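Local coordinates for sialyltransferase 0160 (PDB 4R84), which probably transfers N-acetylneuraminic acid from the donor CMP-Neu5Ac to acceptor sugars, as a bacterial sialyltransferase of the GT-B structural group, at residues 354-365 / 399-410; 442-450 / 457-468. All blocks are in the same frame, centred on the assembly; numbering follows the deposited sequence. Where two conformers were deposited one is given.

Both contacts lie in the C-terminal part of the chain and follow one another in series; neither nests in the other. Contact 1 comes first. It closes the loop from strand 358-362 through helix 373-388 to strand 401-405, a beta-alpha-beta unit. Contact 2 then pairs 442-450 with 457-468 across a short connection of six residues. Strand 445-447 lies beside strand 358-362, so the two contacts share a sheet, and their centres are about 10 Å apart. Backbone bonds such as Thr362 N to Ala447 O (2.9 Å) join them. Strand 462-468 continues this array toward 499-502. Both contacts end at the bound CMP-sialic acid analogue.

Contact 1 (354-365 / 399-410); sequences SPLPNFIFTGTT and DYDLFFKGHPAG. With CA (calcium ion), chain F; CSF (cytidine-5'-monophosphate-3-fluoro-N-acetyl-neuraminic acid), chain E.
Ser354, Leu356 and Asn358 meet Asp401 around a calcium ion. Asp401 OD2 binds the metal at 2.4 Å, with the carbonyls of Ser354 and Leu356, Asn358 OD1 and two waters. Tyr351 O adds a further ligand. The other carboxylate oxygen, OD1, takes a hydrogen bond from Ser354 OG (2.8 Å) on its syn lone pair. Both Asp401 oxygens are thus engaged, fixing the carboxylate's rotation. Asn358 OD1 also rests 3.4 Å from Phe403 CE1, its amide nearly perpendicular to that ring.

Strands 358-362 and 401-405 pair in parallel, from Asp401 N donating to Pro357 O to Gly363 N donating to Lys405 O. On one sheet face Phe361 and Phe404 lie side by side, edge against edge.

At the far end the ligand's cytosine N4 donates to Gly363 O and Lys405 O, both at 2.9 Å. Lys405 bends at chi2 and chi4 and donates from NZ to cytosine O2 (2.8 Å). His407 NE2 donates to carboxylate OAA of the sugar. The His407 imidazole is held by Ala409 N, donating to ND1 in the ring plane, with Thr365 CG2 over one face. This is a Rossmann-type beta-alpha-beta unit, with the nucleotide-sugar site at the C-terminal ends of its strands.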
loop_
_atom_site.group_PDB
_atom_site.type_symbol
_atom_site.label_atom_id
_atom_site.label_comp_id
_atom_site.label_asym_id
_atom_site.label_seq_id
_atom_site.Cartn_x
_atom_site.Cartn_y
_atom_site.Cartn_z
ATOM N N SER A 354 -3.164 -10.239 31.565
ATOM C CA SER A 354 -2.147 -10.840 32.431
ATOM C C SER A 354 -0.846 -10.040 32.304
ATOM O O SER A 354 -0.530 -9.539 31.236
ATOM C CB SER A 354 -1.926 -12.306 32.059
ATOM O OG SER A 354 -0.704 -12.811 32.584
ATOM N N PRO A 355 -0.078 -9.912 33.396
ATOM C CA PRO A 355 1.120 -9.068 33.298
ATOM C C PRO A 355 2.280 -9.726 32.533
ATOM O O PRO A 355 3.283 -9.061 32.275
ATOM C CB PRO A 355 1.489 -8.831 34.763
ATOM C CG PRO A 355 1.000 -10.062 35.453
ATOM C CD PRO A 355 -0.285 -10.427 34.758
ATOM N N LEU A 356 2.141 -10.991 32.154
ATOM C CA LEU A 356 3.173 -11.643 31.347
ATOM C C LEU A 356 3.322 -11.017 29.964
ATOM O O LEU A 356 2.365 -10.489 29.419
ATOM C CB LEU A 356 2.886 -13.135 31.173
ATOM C CG LEU A 356 3.063 -14.024 32.404
ATOM C CD1 LEU A 356 2.819 -15.486 32.014
ATOM C CD2 LEU A 356 4.455 -13.826 32.968
ATOM N N PRO A 357 4.537 -11.082 29.394
ATOM C CA PRO A 357 4.719 -10.676 28.001
ATOM C C PRO A 357 3.917 -11.587 27.093
ATOM O O PRO A 357 3.525 -12.692 27.484
ATOM C CB PRO A 357 6.222 -10.836 27.767
ATOM C CG PRO A 357 6.664 -11.837 28.811
ATOM C CD PRO A 357 5.791 -11.579 30.001
ATOM N N ASN A 358 3.675 -11.120 25.877
ATOM C CA ASN A 358 2.719 -11.762 24.989
ATOM C C ASN A 358 3.355 -12.482 23.799
ATOM O O ASN A 358 4.247 -11.957 23.136
ATOM C CB ASN A 358 1.718 -10.691 24.530
ATOM C CG ASN A 358 1.089 -9.969 25.721
ATOM O OD1 ASN A 358 0.512 -10.617 26.594
ATOM N ND2 ASN A 358 1.258 -8.645 25.796
ATOM N N PHE A 359 2.880 -13.705 23.559
ATOM C CA PHE A 359 3.367 -14.566 22.491
ATOM C C PHE A 359 2.243 -14.893 21.546
ATOM O O PHE A 359 1.204 -15.366 21.983
ATOM C CB PHE A 359 3.964 -15.861 23.089
ATOM C CG PHE A 359 4.007 -17.055 22.145
ATOM C CD1 PHE A 359 4.690 -17.006 20.933
ATOM C CD2 PHE A 359 3.405 -18.257 22.511
ATOM C CE1 PHE A 359 4.752 -18.124 20.088
ATOM C CE2 PHE A 359 3.461 -19.387 21.673
ATOM C CZ PHE A 359 4.130 -19.316 20.456
ATOM N N ILE A 360 2.439 -14.616 20.258
ATOM C CA ILE A 360 1.499 -15.079 19.253
ATOM C C ILE A 360 2.057 -16.262 18.492
ATOM O O ILE A 360 3.127 -16.173 17.885
ATOM C CB ILE A 360 1.154 -13.984 18.224
ATOM C CG1 ILE A 360 0.416 -12.838 18.889
ATOM C CG2 ILE A 360 0.308 -14.586 17.112
ATOM C CD1 ILE A 360 0.118 -11.691 17.911
ATOM N N PHE A 361 1.311 -17.361 18.503
ATOM C CA PHE A 361 1.608 -18.485 17.632
ATOM C C PHE A 361 0.883 -18.299 16.302
ATOM O O PHE A 361 -0.334 -18.118 16.285
ATOM C CB PHE A 361 1.186 -19.813 18.272
ATOM C CG PHE A 361 1.346 -21.000 17.358
ATOM C CD1 PHE A 361 2.577 -21.608 17.217
ATOM C CD2 PHE A 361 0.269 -21.504 16.641
ATOM C CE1 PHE A 361 2.735 -22.704 16.376
ATOM C CE2 PHE A 361 0.425 -22.599 15.791
ATOM C CZ PHE A 361 1.663 -23.193 15.663
ATOM N N THR A 362 1.623 -18.395 15.200
ATOM C CA THR A 362 0.991 -18.264 13.888
ATOM C C THR A 362 0.683 -19.639 13.301
ATOM O O THR A 362 1.594 -20.413 12.979
ATOM C CB THR A 362 1.884 -17.484 12.912
ATOM O OG1 THR A 362 3.124 -18.166 12.751
ATOM C CG2 THR A 362 2.172 -16.083 13.446
ATOM N N GLY A 363 -0.599 -19.946 13.147
ATOM C CA GLY A 363 -0.994 -21.249 12.628
ATOM C C GLY A 363 -0.908 -21.358 11.113
ATOM O O GLY A 363 -0.698 -20.369 10.420
ATOM N N THR A 364 -1.050 -22.574 10.593
ATOM C CA THR A 364 -1.172 -22.761 9.150
ATOM C C THR A 364 -2.319 -23.709 8.846
ATOM O O THR A 364 -3.063 -24.098 9.743
ATOM C CB THR A 364 0.122 -23.308 8.530
ATOM O OG1 THR A 364 0.044 -23.207 7.099
ATOM C CG2 THR A 364 0.337 -24.764 8.956
ATOM N N THR A 365 -2.475 -24.066 7.577
ATOM C CA THR A 365 -3.511 -25.013 7.201
ATOM C C THR A 365 -2.948 -26.430 7.182
ATOM O O THR A 365 -2.397 -26.892 8.173
ATOM C CB THR A 365 -4.131 -24.666 5.826
ATOM O OG1 THR A 365 -3.089 -24.544 4.849
ATOM C CG2 THR A 365 -4.869 -23.353 5.911
ATOM N N ASP A 399 8.329 -17.244 30.384
ATOM C CA ASP A 399 6.882 -17.451 30.420
ATOM C C ASP A 399 6.155 -16.348 29.672
ATOM O O ASP A 399 6.384 -15.173 29.940
ATOM C CB ASP A 399 6.382 -17.530 31.866
ATOM C CG ASP A 399 6.995 -18.688 32.624
ATOM O OD1 ASP A 399 7.155 -19.771 32.013
ATOM O OD2 ASP A 399 7.331 -18.510 33.816
ATOM N N TYR A 400 5.282 -16.737 28.740
ATOM C CA TYR A 400 4.451 -15.783 28.003
ATOM C C TYR A 400 2.965 -16.099 28.155
ATOM O O TYR A 400 2.579 -17.258 28.342
ATOM C CB TYR A 400 4.782 -15.824 26.512
ATOM C CG TYR A 400 6.134 -15.297 26.104
ATOM C CD1 TYR A 400 7.246 -16.136 26.113
ATOM C CD2 TYR A 400 6.295 -13.993 25.650
ATOM C CE1 TYR A 400 8.492 -15.684 25.710
ATOM C CE2 TYR A 400 7.543 -13.521 25.256
ATOM C CZ TYR A 400 8.632 -14.375 25.280
ATOM O OH TYR A 400 9.872 -13.923 24.881
ATOM N N ASP A 401 2.130 -15.074 28.040
ATOM C CA ASP A 401 0.713 -15.288 27.777
ATOM C C ASP A 401 0.529 -15.745 26.332
ATOM O O ASP A 401 1.135 -15.172 25.416
ATOM C CB ASP A 401 -0.091 -14.013 28.021
ATOM C CG ASP A 401 -0.067 -13.577 29.460
ATOM O OD1 ASP A 401 -0.088 -14.461 30.354
ATOM O OD2 ASP A 401 -0.058 -12.350 29.699
ATOM N N LEU A 402 -0.305 -16.763 26.129
ATOM C CA LEU A 402 -0.502 -17.352 24.804
ATOM C C LEU A 402 -1.651 -16.716 24.033
ATOM O O LEU A 402 -2.754 -16.527 24.550
ATOM C CB LEU A 402 -0.725 -18.871 24.873
ATOM C CG LEU A 402 0.440 -19.828 25.196
ATOM C CD1 LEU A 402 1.327 -19.390 26.346
ATOM C CD2 LEU A 402 -0.112 -21.227 25.435
ATOM N N PHE A 403 -1.338 -16.375 22.791
ATOM C CA PHE A 403 -2.284 -15.857 21.814
ATOM C C PHE A 403 -2.157 -16.693 20.547
ATOM O O PHE A 403 -1.066 -17.168 20.211
ATOM C CB PHE A 403 -2.010 -14.388 21.502
ATOM C CG PHE A 403 -2.314 -13.456 22.639
ATOM C CD1 PHE A 403 -1.438 -13.323 23.714
ATOM C CD2 PHE A 403 -3.471 -12.691 22.623
ATOM C CE1 PHE A 403 -1.726 -12.456 24.761
ATOM C CE2 PHE A 403 -3.762 -11.828 23.667
ATOM C CZ PHE A 403 -2.895 -11.714 24.735
ATOM N N PHE A 404 -3.265 -16.863 19.844
ATOM C CA PHE A 404 -3.287 -17.670 18.638
ATOM C C PHE A 404 -3.736 -16.846 17.458
ATOM O O PHE A 404 -4.811 -16.248 17.493
ATOM C CB PHE A 404 -4.227 -18.873 18.823
ATOM C CG PHE A 404 -4.377 -19.735 17.596
ATOM C CD1 PHE A 404 -3.265 -20.290 16.985
ATOM C CD2 PHE A 404 -5.638 -20.057 17.103
ATOM C CE1 PHE A 404 -3.396 -21.107 15.869
ATOM C CE2 PHE A 404 -5.784 -20.878 15.990
ATOM C CZ PHE A 404 -4.662 -21.410 15.363
ATOM N N LYS A 405 -2.920 -16.794 16.407
ATOM C CA LYS A 405 -3.395 -16.202 15.151
ATOM C C LYS A 405 -3.469 -17.311 14.120
ATOM O O LYS A 405 -2.454 -17.711 13.531
ATOM C CB LYS A 405 -2.493 -15.055 14.678
ATOM C CG LYS A 405 -2.924 -14.456 13.319
ATOM C CD LYS A 405 -4.418 -14.230 13.317
ATOM C CE LYS A 405 -4.903 -13.590 12.029
ATOM N NZ LYS A 405 -4.861 -14.417 10.784
ATOM N N GLY A 406 -4.671 -17.851 13.951
ATOM C CA GLY A 406 -4.863 -18.933 13.019
ATOM C C GLY A 406 -4.788 -18.469 11.581
ATOM O O GLY A 406 -4.987 -17.277 11.274
ATOM N N HIS A 407 -4.505 -19.411 10.688
ATOM C CA HIS A 407 -4.568 -19.147 9.250
ATOM C C HIS A 407 -6.023 -18.882 8.877
ATOM O O HIS A 407 -6.928 -19.529 9.391
ATOM C CB HIS A 407 -4.005 -20.343 8.464
ATOM C CG HIS A 407 -3.760 -20.072 7.009
ATOM N ND1 HIS A 407 -4.780 -19.937 6.088
ATOM C CD2 HIS A 407 -2.604 -19.945 6.313
ATOM C CE1 HIS A 407 -4.264 -19.731 4.889
ATOM N NE2 HIS A 407 -2.948 -19.734 4.995
ATOM N N PRO A 408 -6.262 -17.905 7.997
ATOM C CA PRO A 408 -7.651 -17.599 7.630
ATOM C C PRO A 408 -8.409 -18.795 7.046
ATOM O O PRO A 408 -9.633 -18.843 7.150
ATOM C CB PRO A 408 -7.506 -16.483 6.584
ATOM C CG PRO A 408 -6.043 -16.531 6.138
ATOM C CD PRO A 408 -5.285 -17.010 7.347
ATOM N N ALA A 409 -7.695 -19.733 6.431
ATOM C CA ALA A 409 -8.335 -20.883 5.791
ATOM C C ALA A 409 -8.271 -22.135 6.666
ATOM O O ALA A 409 -8.500 -23.257 6.187
ATOM C CB ALA A 409 -7.698 -21.144 4.431
ATOM N N GLY A 410 -7.952 -21.944 7.943
ATOM C CA GLY A 410 -7.691 -23.067 8.824
ATOM C C GLY A 410 -8.899 -23.923 9.158
ATOM O O GLY A 410 -8.757 -25.117 9.403
HETATM CA CA CA F . 0.096 -10.079 28.942
HETATM C C5A CSF E . 2.434 -20.612 0.125
HETATM C C4A CSF E . 1.623 -19.439 -0.410
HETATM C C2A CSF E . 0.196 -19.552 1.677
HETATM O O6A CSF E . 1.058 -20.622 2.105
HETATM C C6A CSF E . 2.404 -20.552 1.647
HETATM C C3A CSF E . 0.192 -19.465 0.141
HETATM O O4A CSF E . 1.607 -19.505 -1.842
HETATM N N5A CSF E . 3.799 -20.510 -0.340
HETATM C C7A CSF E . 3.140 -21.746 2.221
HETATM C C8A CSF E . 3.129 -21.689 3.738
HETATM C C9A CSF E . 4.040 -22.766 4.315
HETATM O O9A CSF E . 4.017 -22.634 5.736
HETATM O O8A CSF E . 3.630 -20.413 4.134
HETATM O O7A CSF E . 2.485 -22.948 1.810
HETATM C C1A CSF E . -1.208 -19.833 2.172
HETATM O OBA CSF E . -2.087 -18.967 1.997
HETATM O OAA CSF E . -1.461 -20.927 2.731
HETATM O O1A CSF E . 0.595 -18.271 2.169
HETATM O O2A CSF E . 2.207 -16.911 3.493
HETATM N N1 CSF E . -1.958 -15.449 7.455
HETATM C C2 CSF E . -2.388 -14.962 8.699
HETATM N N3 CSF E . -2.184 -15.695 9.816
HETATM C C4 CSF E . -1.560 -16.889 9.721
HETATM C C5 CSF E . -1.140 -17.389 8.489
HETATM C C6 CSF E . -1.361 -16.638 7.338
HETATM C "C3'" CSF E . -0.335 -14.083 5.024
HETATM C "C2'" CSF E . -1.250 -13.514 6.076
HETATM C "C1'" CSF E . -2.249 -14.633 6.265
HETATM O "O4'" CSF E . -2.206 -15.445 5.088
HETATM C "C4'" CSF E . -1.307 -14.848 4.155
HETATM P PA CSF E . 1.045 -17.855 3.668
HETATM O "O5'" CSF E . -0.110 -16.908 4.207
HETATM C "C5'" CSF E . -0.649 -15.931 3.328
HETATM O "O3'" CSF E . 0.377 -13.061 4.339
HETATM O "O2'" CSF E . -1.976 -12.394 5.553
HETATM N N4 CSF E . -1.354 -17.626 10.840
HETATM O O2 CSF E . -2.962 -13.842 8.755
HETATM O O3A CSF E . 1.135 -19.030 4.604
HETATM C C10 CSF E . 4.439 -21.510 -0.952
HETATM O O10 CSF E . 3.890 -22.561 -1.250
HETATM C C11 CSF E . 5.895 -21.265 -1.234
HETATM F F3A CSF E . -0.488 -20.553 -0.352
HETATM O O HOH W 1 -2.330 -10.956 28.593
HETATM O O HOH W 2 1.339 -8.109 28.900
HETATM O O HOH W 3 -4.086 -21.992 11.569
#

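Contact 2 (442-450 / 457-468); sequences LPDTVAGIA and IPADKVNFIVFT. With CSF (cytidine-5'-monophosphate-3-fluoro-N-acetyl-neuraminic acid), chain E.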
loop_
_atom_site.group_PDB
_atom_site.type_symbol
_atom_site.label_atom_id
_atom_site.label_comp_id
_atom_site.label_asym_id
_atom_site.label_seq_id
_atom_site.Cartn_x
_atom_site.Cartn_y
_atom_site.Cartn_z
ATOM N N LEU A 442 2.126 -5.522 17.258
ATOM C CA LEU A 442 2.893 -6.757 17.394
ATOM C C LEU A 442 3.100 -7.074 18.866
ATOM O O LEU A 442 3.222 -6.165 19.695
ATOM C CB LEU A 442 4.236 -6.654 16.678
ATOM C CG LEU A 442 4.123 -6.707 15.153
ATOM C CD1 LEU A 442 5.457 -6.390 14.538
ATOM C CD2 LEU A 442 3.625 -8.072 14.678
ATOM N N PRO A 443 3.155 -8.368 19.196
ATOM C CA PRO A 443 3.358 -8.775 20.587
ATOM C C PRO A 443 4.829 -8.743 20.956
ATOM O O PRO A 443 5.637 -8.199 20.204
ATOM C CB PRO A 443 2.830 -10.203 20.597
ATOM C CG PRO A 443 3.268 -10.725 19.255
ATOM C CD PRO A 443 2.998 -9.540 18.311
ATOM N N ASP A 444 5.168 -9.319 22.104
ATOM C CA ASP A 444 6.558 -9.391 22.516
ATOM C C ASP A 444 7.331 -10.426 21.709
ATOM O O ASP A 444 8.506 -10.233 21.401
ATOM C CB ASP A 444 6.645 -9.683 24.009
ATOM C CG ASP A 444 6.059 -8.568 24.835
ATOM O OD1 ASP A 444 6.746 -7.541 24.971
ATOM O OD2 ASP A 444 4.920 -8.701 25.334
ATOM N N THR A 445 6.667 -11.517 21.338
ATOM C CA THR A 445 7.342 -12.521 20.538
ATOM C C THR A 445 6.337 -13.240 19.649
ATOM O O THR A 445 5.166 -13.399 20.009
ATOM C CB THR A 445 8.116 -13.542 21.425
ATOM O OG1 THR A 445 9.145 -14.170 20.655
ATOM C CG2 THR A 445 7.189 -14.626 22.010
ATOM N N VAL A 446 6.816 -13.648 18.479
ATOM C CA VAL A 446 6.010 -14.339 17.480
ATOM C C VAL A 446 6.721 -15.592 17.034
ATOM O O VAL A 446 7.896 -15.546 16.703
ATOM C CB VAL A 446 5.758 -13.459 16.246
ATOM C CG1 VAL A 446 4.817 -14.181 15.258
ATOM C CG2 VAL A 446 5.185 -12.118 16.659
ATOM N N ALA A 447 6.007 -16.710 16.988
ATOM C CA ALA A 447 6.614 -17.934 16.492
ATOM C C ALA A 447 5.553 -18.820 15.888
ATOM O O ALA A 447 4.367 -18.645 16.151
ATOM C CB ALA A 447 7.341 -18.684 17.618
ATOM N N GLY A 448 5.984 -19.787 15.090
ATOM C CA GLY A 448 5.036 -20.704 14.496
ATOM C C GLY A 448 5.399 -21.109 13.092
ATOM O O GLY A 448 6.562 -21.125 12.717
ATOM N N ILE A 449 4.388 -21.427 12.296
ATOM C CA ILE A 449 4.642 -21.982 10.984
ATOM C C ILE A 449 5.030 -20.880 10.014
ATOM O O ILE A 449 4.425 -19.809 10.033
ATOM C CB ILE A 449 3.400 -22.739 10.456
ATOM C CG1 ILE A 449 2.835 -23.682 11.528
ATOM C CG2 ILE A 449 3.726 -23.461 9.156
ATOM C CD1 ILE A 449 3.829 -24.720 12.092
ATOM N N ALA A 450 6.035 -21.144 9.180
ATOM C CA ALA A 450 6.508 -20.185 8.182
ATOM C C ALA A 450 5.377 -19.597 7.371
ATOM O O ALA A 450 4.411 -20.278 7.049
ATOM C CB ALA A 450 7.509 -20.823 7.257
ATOM N N ILE A 457 8.104 -8.555 10.449
ATOM C CA ILE A 457 8.265 -8.564 11.896
ATOM C C ILE A 457 9.720 -8.253 12.232
ATOM O O ILE A 457 10.617 -8.895 11.689
ATOM C CB ILE A 457 7.899 -9.920 12.504
ATOM C CG1 ILE A 457 6.490 -10.359 12.090
ATOM C CG2 ILE A 457 8.024 -9.870 14.022
ATOM C CD1 ILE A 457 6.133 -11.745 12.612
ATOM N N PRO A 458 9.957 -7.267 13.122
ATOM C CA PRO A 458 11.325 -6.985 13.575
ATOM C C PRO A 458 11.982 -8.249 14.096
ATOM O O PRO A 458 11.313 -9.059 14.758
ATOM C CB PRO A 458 11.126 -5.958 14.694
ATOM C CG PRO A 458 9.820 -5.279 14.355
ATOM C CD PRO A 458 8.965 -6.375 13.753
ATOM N N ALA A 459 13.256 -8.443 13.767
ATOM C CA ALA A 459 13.977 -9.655 14.135
ATOM C C ALA A 459 13.871 -9.972 15.627
ATOM O O ALA A 459 13.771 -11.138 16.013
ATOM C CB ALA A 459 15.438 -9.542 13.729
ATOM N N ASP A 460 13.892 -8.931 16.459
ATOM C CA ASP A 460 13.871 -9.117 17.907
ATOM C C ASP A 460 12.567 -9.756 18.389
ATOM O O ASP A 460 12.510 -10.313 19.488
ATOM C CB ASP A 460 14.099 -7.781 18.625
ATOM C CG ASP A 460 13.074 -6.724 18.246
ATOM O OD1 ASP A 460 12.153 -7.027 17.465
ATOM O OD2 ASP A 460 13.184 -5.584 18.741
ATOM N N LYS A 461 11.527 -9.701 17.559
ATOM C CA LYS A 461 10.231 -10.253 17.932
ATOM C C LYS A 461 9.975 -11.627 17.290
ATOM O O LYS A 461 8.966 -12.272 17.568
ATOM C CB LYS A 461 9.113 -9.264 17.553
ATOM C CG LYS A 461 9.009 -8.052 18.462
ATOM C CD LYS A 461 7.866 -7.139 18.021
ATOM C CE LYS A 461 7.801 -5.872 18.857
ATOM N NZ LYS A 461 7.355 -6.138 20.240
ATOM N N VAL A 462 10.890 -12.082 16.442
ATOM C CA VAL A 462 10.741 -13.401 15.845
ATOM C C VAL A 462 11.475 -14.454 16.661
ATOM O O VAL A 462 12.694 -14.410 16.769
ATOM C CB VAL A 462 11.269 -13.427 14.395
ATOM C CG1 VAL A 462 11.163 -14.825 13.812
ATOM C CG2 VAL A 462 10.508 -12.422 13.540
ATOM N N ASN A 463 10.738 -15.409 17.222
ATOM C CA ASN A 463 11.378 -16.402 18.092
ATOM C C ASN A 463 11.907 -17.615 17.330
ATOM O O ASN A 463 13.108 -17.894 17.346
ATOM C CB ASN A 463 10.408 -16.867 19.175
ATOM C CG ASN A 463 11.124 -17.289 20.449
ATOM O OD1 ASN A 463 11.825 -18.297 20.469
ATOM N ND2 ASN A 463 10.935 -16.522 21.521
ATOM N N PHE A 464 11.014 -18.336 16.663
ATOM C CA PHE A 464 11.412 -19.422 15.766
ATOM C C PHE A 464 10.384 -19.547 14.662
ATOM O O PHE A 464 9.251 -19.082 14.796
ATOM C CB PHE A 464 11.558 -20.772 16.487
ATOM C CG PHE A 464 10.288 -21.295 17.108
ATOM C CD1 PHE A 464 9.325 -21.934 16.335
ATOM C CD2 PHE A 464 10.085 -21.205 18.473
ATOM C CE1 PHE A 464 8.171 -22.424 16.901
ATOM C CE2 PHE A 464 8.939 -21.709 19.052
ATOM C CZ PHE A 464 7.982 -22.329 18.272
ATOM N N ILE A 465 10.795 -20.192 13.577
ATOM C CA ILE A 465 9.918 -20.433 12.443
ATOM C C ILE A 465 9.954 -21.893 12.039
ATOM O O ILE A 465 11.034 -22.477 11.897
ATOM C CB ILE A 465 10.320 -19.575 11.262
ATOM C CG1 ILE A 465 10.229 -18.101 11.652
ATOM C CG2 ILE A 465 9.391 -19.831 10.109
ATOM C CD1 ILE A 465 10.571 -17.161 10.528
ATOM N N VAL A 466 8.773 -22.479 11.852
ATOM C CA VAL A 466 8.667 -23.890 11.512
ATOM C C VAL A 466 8.365 -24.106 10.041
ATOM O O VAL A 466 7.391 -23.561 9.518
ATOM C CB VAL A 466 7.576 -24.560 12.332
ATOM C CG1 VAL A 466 7.427 -26.020 11.910
ATOM C CG2 VAL A 466 7.916 -24.454 13.819
ATOM N N PHE A 467 9.207 -24.881 9.367
ATOM C CA PHE A 467 8.899 -25.275 8.004
ATOM C C PHE A 467 8.312 -26.668 7.988
ATOM O O PHE A 467 8.722 -27.522 8.752
ATOM C CB PHE A 467 10.135 -25.190 7.135
ATOM C CG PHE A 467 10.576 -23.797 6.912
ATOM C CD1 PHE A 467 11.302 -23.132 7.876
ATOM C CD2 PHE A 467 10.213 -23.125 5.758
ATOM C CE1 PHE A 467 11.692 -21.819 7.681
ATOM C CE2 PHE A 467 10.597 -21.821 5.561
ATOM C CZ PHE A 467 11.332 -21.168 6.521
ATOM N N THR A 468 7.306 -26.860 7.150
ATOM C CA THR A 468 6.581 -28.120 7.087
ATOM C C THR A 468 6.862 -28.823 5.751
ATOM O O THR A 468 7.390 -28.211 4.831
ATOM C CB THR A 468 5.073 -27.888 7.245
ATOM O OG1 THR A 468 4.649 -26.941 6.268
ATOM C CG2 THR A 468 4.731 -27.349 8.625
HETATM C C5A CSF E . 2.434 -20.612 0.125
HETATM C C4A CSF E . 1.623 -19.439 -0.410
HETATM C C2A CSF E . 0.196 -19.552 1.677
HETATM O O6A CSF E . 1.058 -20.622 2.105
HETATM C C6A CSF E . 2.404 -20.552 1.647
HETATM C C3A CSF E . 0.192 -19.465 0.141
HETATM O O4A CSF E . 1.607 -19.505 -1.842
HETATM N N5A CSF E . 3.799 -20.510 -0.340
HETATM C C7A CSF E . 3.140 -21.746 2.221
HETATM C C8A CSF E . 3.129 -21.689 3.738
HETATM C C9A CSF E . 4.040 -22.766 4.315
HETATM O O9A CSF E . 4.017 -22.634 5.736
HETATM O O8A CSF E . 3.630 -20.413 4.134
HETATM O O7A CSF E . 2.485 -22.948 1.810
HETATM C C1A CSF E . -1.208 -19.833 2.172
HETATM O OBA CSF E . -2.087 -18.967 1.997
HETATM O OAA CSF E . -1.461 -20.927 2.731
HETATM O O1A CSF E . 0.595 -18.271 2.169
HETATM O O2A CSF E . 2.207 -16.911 3.493
HETATM N N1 CSF E . -1.958 -15.449 7.455
HETATM C C2 CSF E . -2.388 -14.962 8.699
HETATM N N3 CSF E . -2.184 -15.695 9.816
HETATM C C4 CSF E . -1.560 -16.889 9.721
HETATM C C5 CSF E . -1.140 -17.389 8.489
HETATM C C6 CSF E . -1.361 -16.638 7.338
HETATM C "C3'" CSF E . -0.335 -14.083 5.024
HETATM C "C2'" CSF E . -1.250 -13.514 6.076
HETATM C "C1'" CSF E . -2.249 -14.633 6.265
HETATM O "O4'" CSF E . -2.206 -15.445 5.088
HETATM C "C4'" CSF E . -1.307 -14.848 4.155
HETATM P PA CSF E . 1.045 -17.855 3.668
HETATM O "O5'" CSF E . -0.110 -16.908 4.207
HETATM C "C5'" CSF E . -0.649 -15.931 3.328
HETATM O "O3'" CSF E . 0.377 -13.061 4.339
HETATM O "O2'" CSF E . -1.976 -12.394 5.553
HETATM N N4 CSF E . -1.354 -17.626 10.840
HETATM O O2 CSF E . -2.962 -13.842 8.755
HETATM O O3A CSF E . 1.135 -19.030 4.604
HETATM C C10 CSF E . 4.439 -21.510 -0.952
HETATM O O10 CSF E . 3.890 -22.561 -1.250
HETATM C C11 CSF E . 5.895 -21.265 -1.234
HETATM F F3A CSF E . -0.488 -20.553 -0.352
HETATM O O HOH W 4 11.438 -12.723 20.617
#
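Val446 and Val462 pair in a parallel beta ladder of the C-terminal Rossmann-like domain, and a beta bulge breaks its register. Asn463 and Phe464 together face Ala447. At the start of the bulge Asn463 N donates to Val446 O (2.9 Å). Beyond it, Gly448 pairs with Ile465. The bond from Gly448 N to Phe464 O is weak, but Val466 N to Gly448 O is short (2.7 Å).

Phe464 has the rotamer that sets CG between its backbone N and carbonyl carbon (chi1 62°). This puts one ring face against Ala447, whose CB stands 3.6 Å over the ring centre. Val383 and Ala387 of helix 373-388 also touch this ring. Ala450 CB makes a similar but less centred CH-pi contact over one face of Phe467. The same methyl group also packs on Ile465 CG2 (3.6 Å). Ile449 brings CD1 against Val466 CB. Its other branch, CG2, approaches O9A of the bound sugar.

At the start of the pair, Lys461 is extended along chi2 and chi3, then bent at chi4, which turns NZ to Pro443 O. NZ donates from above the carbonyl plane. The lysine's CD packs on Leu442 CB, and Leu442 CD1 touches CD of the Pro458 ring. The side chains of Val446 and Ile457 cross at a slant, Val446 CG1 touching Ile457 CD1.

Thr445 OG1 lies in the amide plane of Asn463 and accepts from ND2 nearly straight (161°). ND2 also bonds to Leu396 O, so two partners hold the amide. A water links Thr445 OG1 to Asp460 O. At the other end of the ladder, after the bond from Ala450 N to Val466 O, Ala450 O accepts from both O8A and O9A of the sialic acid glycerol tail, with O9A at 2.7 Å.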